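Local coordinates for protein enoyl-CoA hydratase carB homologue (Streptomyces cattleya, PDB 5O34) that belongs to the crotonase-like (enoyl-CoA hydratase/isomerase) family and probably acts as a lyase in the biosynthesis of the antibiotic thienamycin, at residues S241-A245 with E246-S250; A192-G195 with R196-Q200; R228-D231 with R232-L236. All blocks are in the same frame, centred on the assembly; numbering follows the deposited sequence.

Contact 1 (S241-A245 with E246-S250)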
loop_
_atom_site.group_PDB
_atom_site.type_symbol
_atom_site.label_atom_id
_atom_site.label_comp_id
_atom_site.label_asym_id
_atom_site.label_seq_id
_atom_site.Cartn_x
_atom_site.Cartn_y
_atom_site.Cartn_z
ATOM N N SER A 241 15.063 18.432 12.771
ATOM C CA SER A 241 16.031 18.646 13.851
ATOM C C SER A 241 15.463 19.449 15.028
ATOM O O SER A 241 15.856 19.211 16.165
ATOM C CB SER A 241 17.292 19.309 13.320
ATOM O OG SER A 241 18.363 19.069 14.212
ATOM N N GLY A 242 14.511 20.344 14.748
ATOM C CA GLY A 242 13.839 21.171 15.747
ATOM C C GLY A 242 12.824 20.452 16.620
ATOM O O GLY A 242 12.433 20.977 17.671
ATOM N N TYR A 243 12.359 19.255 16.198
ATOM C CA TYR A 243 11.407 18.484 17.017
ATOM C C TYR A 243 12.158 17.825 18.176
ATOM O O TYR A 243 13.335 17.499 18.018
ATOM C CB TYR A 243 10.709 17.368 16.203
ATOM C CG TYR A 243 9.943 17.782 14.961
ATOM C CD1 TYR A 243 9.083 18.880 14.976
ATOM C CD2 TYR A 243 9.995 17.013 13.802
ATOM C CE1 TYR A 243 8.346 19.238 13.847
ATOM C CE2 TYR A 243 9.262 17.359 12.668
ATOM C CZ TYR A 243 8.432 18.468 12.698
ATOM O OH TYR A 243 7.713 18.796 11.577
ATOM N N THR A 244 11.467 17.583 19.313
ATOM C CA THR A 244 12.018 16.878 20.475
ATOM C C THR A 244 12.595 15.561 19.948
ATOM O O THR A 244 11.856 14.766 19.365
ATOM C CB THR A 244 10.897 16.630 21.520
ATOM O OG1 THR A 244 10.274 17.870 21.853
ATOM C CG2 THR A 244 11.402 15.948 22.794
ATOM N N ALA A 245 13.915 15.382 20.055
ATOM C CA ALA A 245 14.591 14.180 19.568
ATOM C C ALA A 245 13.948 12.870 20.061
ATOM O O ALA A 245 13.695 11.998 19.231
ATOM C CB ALA A 245 16.073 14.219 19.914
ATOM N N GLU A 246 13.616 12.764 21.373
ATOM C CA GLU A 246 12.976 11.575 21.956
ATOM C C GLU A 246 11.705 11.185 21.185
ATOM O O GLU A 246 11.534 10.007 20.870
ATOM C CB GLU A 246 12.649 11.777 23.448
ATOM C CG GLU A 246 12.459 10.458 24.190
ATOM C CD GLU A 246 11.722 10.477 25.522
ATOM O OE1 GLU A 246 11.731 11.523 26.212
ATOM O OE2 GLU A 246 11.177 9.415 25.902
ATOM N N ALA A 247 10.851 12.181 20.847
ATOM C CA ALA A 247 9.601 12.007 20.101
ATOM C C ALA A 247 9.811 11.347 18.724
ATOM O O ALA A 247 9.122 10.382 18.394
ATOM C CB ALA A 247 8.915 13.354 19.927
ATOM N N VAL A 248 10.769 11.865 17.947
ATOM C CA VAL A 248 11.109 11.398 16.606
ATOM C C VAL A 248 11.831 10.040 16.655
ATOM O O VAL A 248 11.495 9.133 15.890
ATOM C CB VAL A 248 11.939 12.487 15.847
ATOM C CG1 VAL A 248 12.504 11.958 14.548
ATOM C CG2 VAL A 248 11.113 13.743 15.581
ATOM N N GLN A 249 12.814 9.911 17.561
ATOM C CA GLN A 249 13.674 8.737 17.710
ATOM C C GLN A 249 13.003 7.537 18.389
ATOM O O GLN A 249 13.507 6.426 18.242
ATOM C CB GLN A 249 14.990 9.118 18.398
ATOM C CG GLN A 249 15.844 10.055 17.518
ATOM C CD GLN A 249 17.029 10.714 18.190
ATOM O OE1 GLN A 249 17.493 11.774 17.760
ATOM N NE2 GLN A 249 17.591 10.086 19.210
ATOM N N SER A 250 11.867 7.734 19.083
ATOM C CA SER A 250 11.105 6.632 19.685
ATOM C C SER A 250 10.032 6.150 18.687
ATOM O O SER A 250 9.336 5.173 18.968
ATOM C CB SER A 250 10.422 7.075 20.978
ATOM O OG SER A 250 11.346 7.508 21.961
#
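The ring of Tyr243 meets Val248 obliquely, neither squarely over a face nor at an edge: methyl CG2 of Val248 lies 3.9 Å from ring atom CD2 of Tyr243 and slightly nearer, 3.7 Å, to its CB. This contact joins the end of helix 229-242 to the short helix 245-249, with Thr244 in the N-cap position, in a chain of the crotonase family. Tyr243 has its CG beside the backbone N (chi1 -57°), which brings the CD2 side of the ring next to Val248 CG2, and its phenol OH goes on to a hydrogen bond with the carbonyl of Leu204 of the second subunit. Val248 reaches back toward the ring with the branch that lies anti to its own carbonyl carbon, while its side chain also packs on Phe177 of the second subunit. Both Tyr243 and Val248 thus take part in the interface with that subunit.

Thr244 does not cap the helix through its side chain. Its carbonyl receives the N-H of Val248 in a weak bond of 3.4 Å between Val248 N and Thr244 O, and its CB rests against the methyl of Ala247. A firmer bond follows, in which Gln249 N donates to Ala245 O at 2.8 Å, almost in line with the carbonyl (172° at the oxygen). CB and CG of Gln249 lie beside that same oxygen, and its OE1 stands 3.6 Å from the CB of Ala245.

Ser250 bonds twice to the carbonyl of Glu246, through its N and its OG. The two donors approach from opposite faces of the carbonyl plane, and the hydroxyl oxygen Ser250 OG, 2.7 Å from Glu246 O, sits 32° off that plane.

Contact 2 (A192-G195 with R196-Q200)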
loop_
_atom_site.group_PDB
_atom_site.type_symbol
_atom_site.label_atom_id
_atom_site.label_comp_id
_atom_site.label_asym_id
_atom_site.label_seq_id
_atom_site.Cartn_x
_atom_site.Cartn_y
_atom_site.Cartn_z
ATOM N N ALA A 192 6.373 -1.341 -0.924
ATOM C CA ALA A 192 6.287 -0.622 0.348
ATOM C C ALA A 192 6.116 0.889 0.199
ATOM O O ALA A 192 5.295 1.472 0.907
ATOM C CB ALA A 192 7.492 -0.947 1.211
ATOM N N ALA A 193 6.811 1.507 -0.767
ATOM C CA ALA A 193 6.769 2.956 -0.991
ATOM C C ALA A 193 5.658 3.461 -1.908
ATOM O O ALA A 193 5.026 4.483 -1.605
ATOM C CB ALA A 193 8.113 3.432 -1.514
ATOM N N ALA A 194 5.430 2.774 -3.031
ATOM C CA ALA A 194 4.473 3.227 -4.032
ATOM C C ALA A 194 3.284 2.313 -4.284
ATOM O O ALA A 194 2.388 2.689 -5.044
ATOM C CB ALA A 194 5.200 3.489 -5.341
ATOM N N GLY A 195 3.285 1.131 -3.688
ATOM C CA GLY A 195 2.228 0.164 -3.913
ATOM C C GLY A 195 2.564 -0.818 -5.022
ATOM O O GLY A 195 3.361 -0.529 -5.917
ATOM N N ARG A 196 1.918 -1.985 -4.955
ATOM C CA ARG A 196 2.031 -3.142 -5.829
ATOM C C ARG A 196 1.937 -2.815 -7.336
ATOM O O ARG A 196 2.780 -3.272 -8.102
ATOM C CB ARG A 196 0.970 -4.170 -5.394
ATOM C CG ARG A 196 1.107 -5.527 -6.008
ATOM C CD ARG A 196 0.330 -6.563 -5.213
ATOM N NE ARG A 196 0.304 -7.849 -5.906
ATOM C CZ ARG A 196 1.265 -8.765 -5.845
ATOM N NH1 ARG A 196 2.349 -8.557 -5.106
ATOM N NH2 ARG A 196 1.151 -9.896 -6.523
ATOM N N THR A 197 0.919 -2.046 -7.746
ATOM C CA THR A 197 0.649 -1.645 -9.132
ATOM C C THR A 197 1.840 -0.882 -9.740
ATOM O O THR A 197 2.312 -1.259 -10.820
ATOM C CB THR A 197 -0.665 -0.842 -9.176
ATOM O OG1 THR A 197 -1.697 -1.658 -8.650
ATOM C CG2 THR A 197 -1.050 -0.393 -10.571
ATOM N N VAL A 198 2.331 0.170 -9.039
ATOM C CA VAL A 198 3.475 0.968 -9.479
ATOM C C VAL A 198 4.723 0.095 -9.520
ATOM O O VAL A 198 5.444 0.122 -10.516
ATOM C CB VAL A 198 3.652 2.282 -8.676
ATOM C CG1 VAL A 198 4.957 2.992 -9.043
ATOM C CG2 VAL A 198 2.465 3.214 -8.921
ATOM N N MET A 199 4.924 -0.742 -8.497
ATOM C CA MET A 199 6.043 -1.678 -8.464
ATOM C C MET A 199 6.057 -2.535 -9.749
ATOM O O MET A 199 7.076 -2.592 -10.449
ATOM C CB MET A 199 5.935 -2.570 -7.217
ATOM C CG MET A 199 7.045 -3.617 -7.102
ATOM S SD MET A 199 6.675 -5.222 -7.861
ATOM C CE MET A 199 5.300 -5.814 -6.794
ATOM N N GLN A 200 4.908 -3.172 -10.055
ATOM C CA GLN A 200 4.715 -4.066 -11.202
ATOM C C GLN A 200 4.904 -3.360 -12.521
ATOM O O GLN A 200 5.532 -3.916 -13.419
ATOM C CB GLN A 200 3.351 -4.733 -11.133
ATOM C CG GLN A 200 3.296 -5.853 -10.099
ATOM C CD GLN A 200 1.891 -6.242 -9.691
ATOM O OE1 GLN A 200 0.919 -5.478 -9.799
ATOM N NE2 GLN A 200 1.760 -7.426 -9.149
#
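The methyl of Ala194 and the side chain of Val198 form the tight part of this helix-to-helix joint. Ala194 CB lies 3.7 Å from Val198 CG1 and 3.9 Å from Val198 CB, and Leu219 packs against both residues. Val198 holds CG1 anti to its backbone N (chi1 173°), which lays that branch against Ala194 and leaves CG2 near the Ala194 carbonyl. Between them the chain turns at Gly195, where at positive phi (94°) the absence of a side chain avoids a clash with the preceding carbonyl. Its own carbonyl takes the N-H of Met199, with Met199 N 3.0 Å from Gly195 O and the donor in the carbonyl plane.

Away from this apolar core the packing between the two segments is sparse. The extended Arg196 leads off from the joint, with Gln200 NE2 above one face of its guanidinium. Its NH2 is hydrogen-bonded to OD1 of Asn256 of the third subunit, and the guanidinium makes a cation-pi contact with Phe259 of that subunit; Thr197 OG1 is hydrogen-bonded to Gly218 O, also of the third subunit. The arrangement is a break at a glycine between consecutive helices, 184-194 and 196-205: Gly195 leaves the first with positive phi and is the N-cap residue of the second, at the subunit interface of a crotonase-fold trimer.

Contact 3 (R228-D231 with R232-L236)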
loop_
_atom_site.group_PDB
_atom_site.type_symbol
_atom_site.label_atom_id
_atom_site.label_comp_id
_atom_site.label_asym_id
_atom_site.label_seq_id
_atom_site.Cartn_x
_atom_site.Cartn_y
_atom_site.Cartn_z
ATOM N N ARG A 228 16.904 24.899 -6.061
ATOM C CA ARG A 228 16.486 24.943 -4.654
ATOM C C ARG A 228 16.512 23.559 -3.946
ATOM O O ARG A 228 16.101 23.471 -2.782
ATOM C CB ARG A 228 15.083 25.580 -4.580
ATOM C CG ARG A 228 14.720 26.242 -3.256
ATOM C CD ARG A 228 13.214 26.411 -3.178
ATOM N NE ARG A 228 12.764 26.793 -1.837
ATOM C CZ ARG A 228 11.518 27.149 -1.538
ATOM N NH1 ARG A 228 10.584 27.183 -2.482
ATOM N NH2 ARG A 228 11.198 27.483 -0.294
ATOM N N LEU A 229 17.008 22.496 -4.628
ATOM C CA LEU A 229 17.037 21.122 -4.091
ATOM C C LEU A 229 17.714 20.984 -2.703
ATOM O O LEU A 229 17.043 20.557 -1.755
ATOM C CB LEU A 229 17.633 20.092 -5.081
ATOM C CG LEU A 229 17.681 18.631 -4.558
ATOM C CD1 LEU A 229 16.290 18.016 -4.445
ATOM C CD2 LEU A 229 18.541 17.770 -5.416
ATOM N N LEU A 230 19.019 21.335 -2.585
ATOM C CA LEU A 230 19.742 21.239 -1.314
ATOM C C LEU A 230 19.176 22.204 -0.260
ATOM O O LEU A 230 19.072 21.820 0.901
ATOM C CB LEU A 230 21.254 21.388 -1.514
ATOM C CG LEU A 230 22.186 21.017 -0.349
ATOM C CD1 LEU A 230 22.127 19.523 -0.030
ATOM C CD2 LEU A 230 23.611 21.374 -0.687
ATOM N N ASP A 231 18.725 23.400 -0.680
ATOM C CA ASP A 231 18.089 24.402 0.190
ATOM C C ASP A 231 16.860 23.849 0.886
ATOM O O ASP A 231 16.698 24.026 2.099
ATOM C CB ASP A 231 17.694 25.645 -0.624
ATOM C CG ASP A 231 18.887 26.441 -1.066
ATOM O OD1 ASP A 231 19.946 26.302 -0.440
ATOM O OD2 ASP A 231 18.743 27.262 -1.995
ATOM N N ARG A 232 15.988 23.196 0.106
ATOM C CA ARG A 232 14.770 22.576 0.609
ATOM C C ARG A 232 15.142 21.388 1.516
ATOM O O ARG A 232 14.596 21.274 2.614
ATOM C CB ARG A 232 13.850 22.189 -0.569
ATOM C CG ARG A 232 12.457 21.676 -0.201
ATOM C CD ARG A 232 11.737 22.437 0.896
ATOM N NE ARG A 232 10.698 21.594 1.489
ATOM C CZ ARG A 232 10.224 21.726 2.723
ATOM N NH1 ARG A 232 10.698 22.671 3.529
ATOM N NH2 ARG A 232 9.279 20.909 3.166
ATOM N N ALA A 233 16.143 20.583 1.105
ATOM C CA ALA A 233 16.638 19.443 1.890
ATOM C C ALA A 233 17.093 19.872 3.287
ATOM O O ALA A 233 16.650 19.289 4.281
ATOM C CB ALA A 233 17.768 18.742 1.150
ATOM N N LEU A 234 17.894 20.951 3.364
ATOM C CA LEU A 234 18.413 21.485 4.626
ATOM C C LEU A 234 17.360 22.230 5.427
ATOM O O LEU A 234 17.389 22.167 6.657
ATOM C CB LEU A 234 19.674 22.327 4.404
ATOM C CG LEU A 234 20.767 21.657 3.551
ATOM C CD1 LEU A 234 21.851 22.617 3.202
ATOM C CD2 LEU A 234 21.303 20.377 4.187
ATOM N N GLU A 235 16.392 22.881 4.748
ATOM C CA GLU A 235 15.274 23.556 5.426
ATOM C C GLU A 235 14.414 22.492 6.120
ATOM O O GLU A 235 14.074 22.656 7.293
ATOM C CB GLU A 235 14.425 24.384 4.441
ATOM C CG GLU A 235 13.243 25.084 5.098
ATOM C CD GLU A 235 12.332 25.915 4.213
ATOM O OE1 GLU A 235 12.573 25.997 2.984
ATOM O OE2 GLU A 235 11.366 26.493 4.764
ATOM N N LEU A 236 14.107 21.386 5.409
ATOM C CA LEU A 236 13.337 20.279 5.979
ATOM C C LEU A 236 14.124 19.578 7.093
ATOM O O LEU A 236 13.542 19.269 8.137
ATOM C CB LEU A 236 12.856 19.285 4.900
ATOM C CG LEU A 236 12.110 18.024 5.390
ATOM C CD1 LEU A 236 10.807 18.368 6.118
ATOM C CD2 LEU A 236 11.848 17.094 4.250
#
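Arg228 and Glu235 make the charged contact across the first two turns of helix 229-242. Arg228 NH2 and Glu235 OE1 stand 3.9 Å apart, a long salt bridge, with the guanidinium and carboxylate planes inclined by 30°. The same carboxylate oxygen has an equally long ion pair with Arg232 NH1, and Glu235 thus links the two arginines in a three-residue salt-bridge network. The bent side chain of Arg232 has CB of Leu236 over the centre of one guanidinium face, and its NE forms a salt bridge with Glu222.

Apolar contact is lighter. Leu230 CG touches Leu234 CD1 at 3.9 Å, the two side chains lying one turn apart on the same flank.

Backbone bonds supply the regular part. Arg232 N to Arg228 O, at 2.9 Å, opens a run of four consecutive i to i+4 bonds that ends with Glu235 N to Asp231 O, the least straight of the four, with 147° at the hydrogen.

Within the fold, one flank of the helix is laid on the mixed sheet: Leu229, Arg232 and Ala233 rest on Leu165 of strand 163-167, Leu229 also on Val224 of strand 222-224, and Leu230 on Tyr96 of strand 92-96.

Along the chain the order is contact 2, contact 3, contact 1, and each is a local arrangement within the crotonase-like part of the chain. Contacts 3 and 1 share helix 229-242: contact 3 occupies its beginning, and contact 1 starts in its last turn and runs on into helix 245-249. Their centres are 20 Å apart, and their nearest atoms come to about 5 Å without touching. Contact 2 stands apart, its centre 29 Å from that of contact 1 and 27 Å from that of contact 3. Contact 3 packs chiefly on the sheet and touches the second subunit only through Leu236. Contact 1 meets the second subunit and contact 2 chiefly the third, so both helix breaks lie at trimer interfaces.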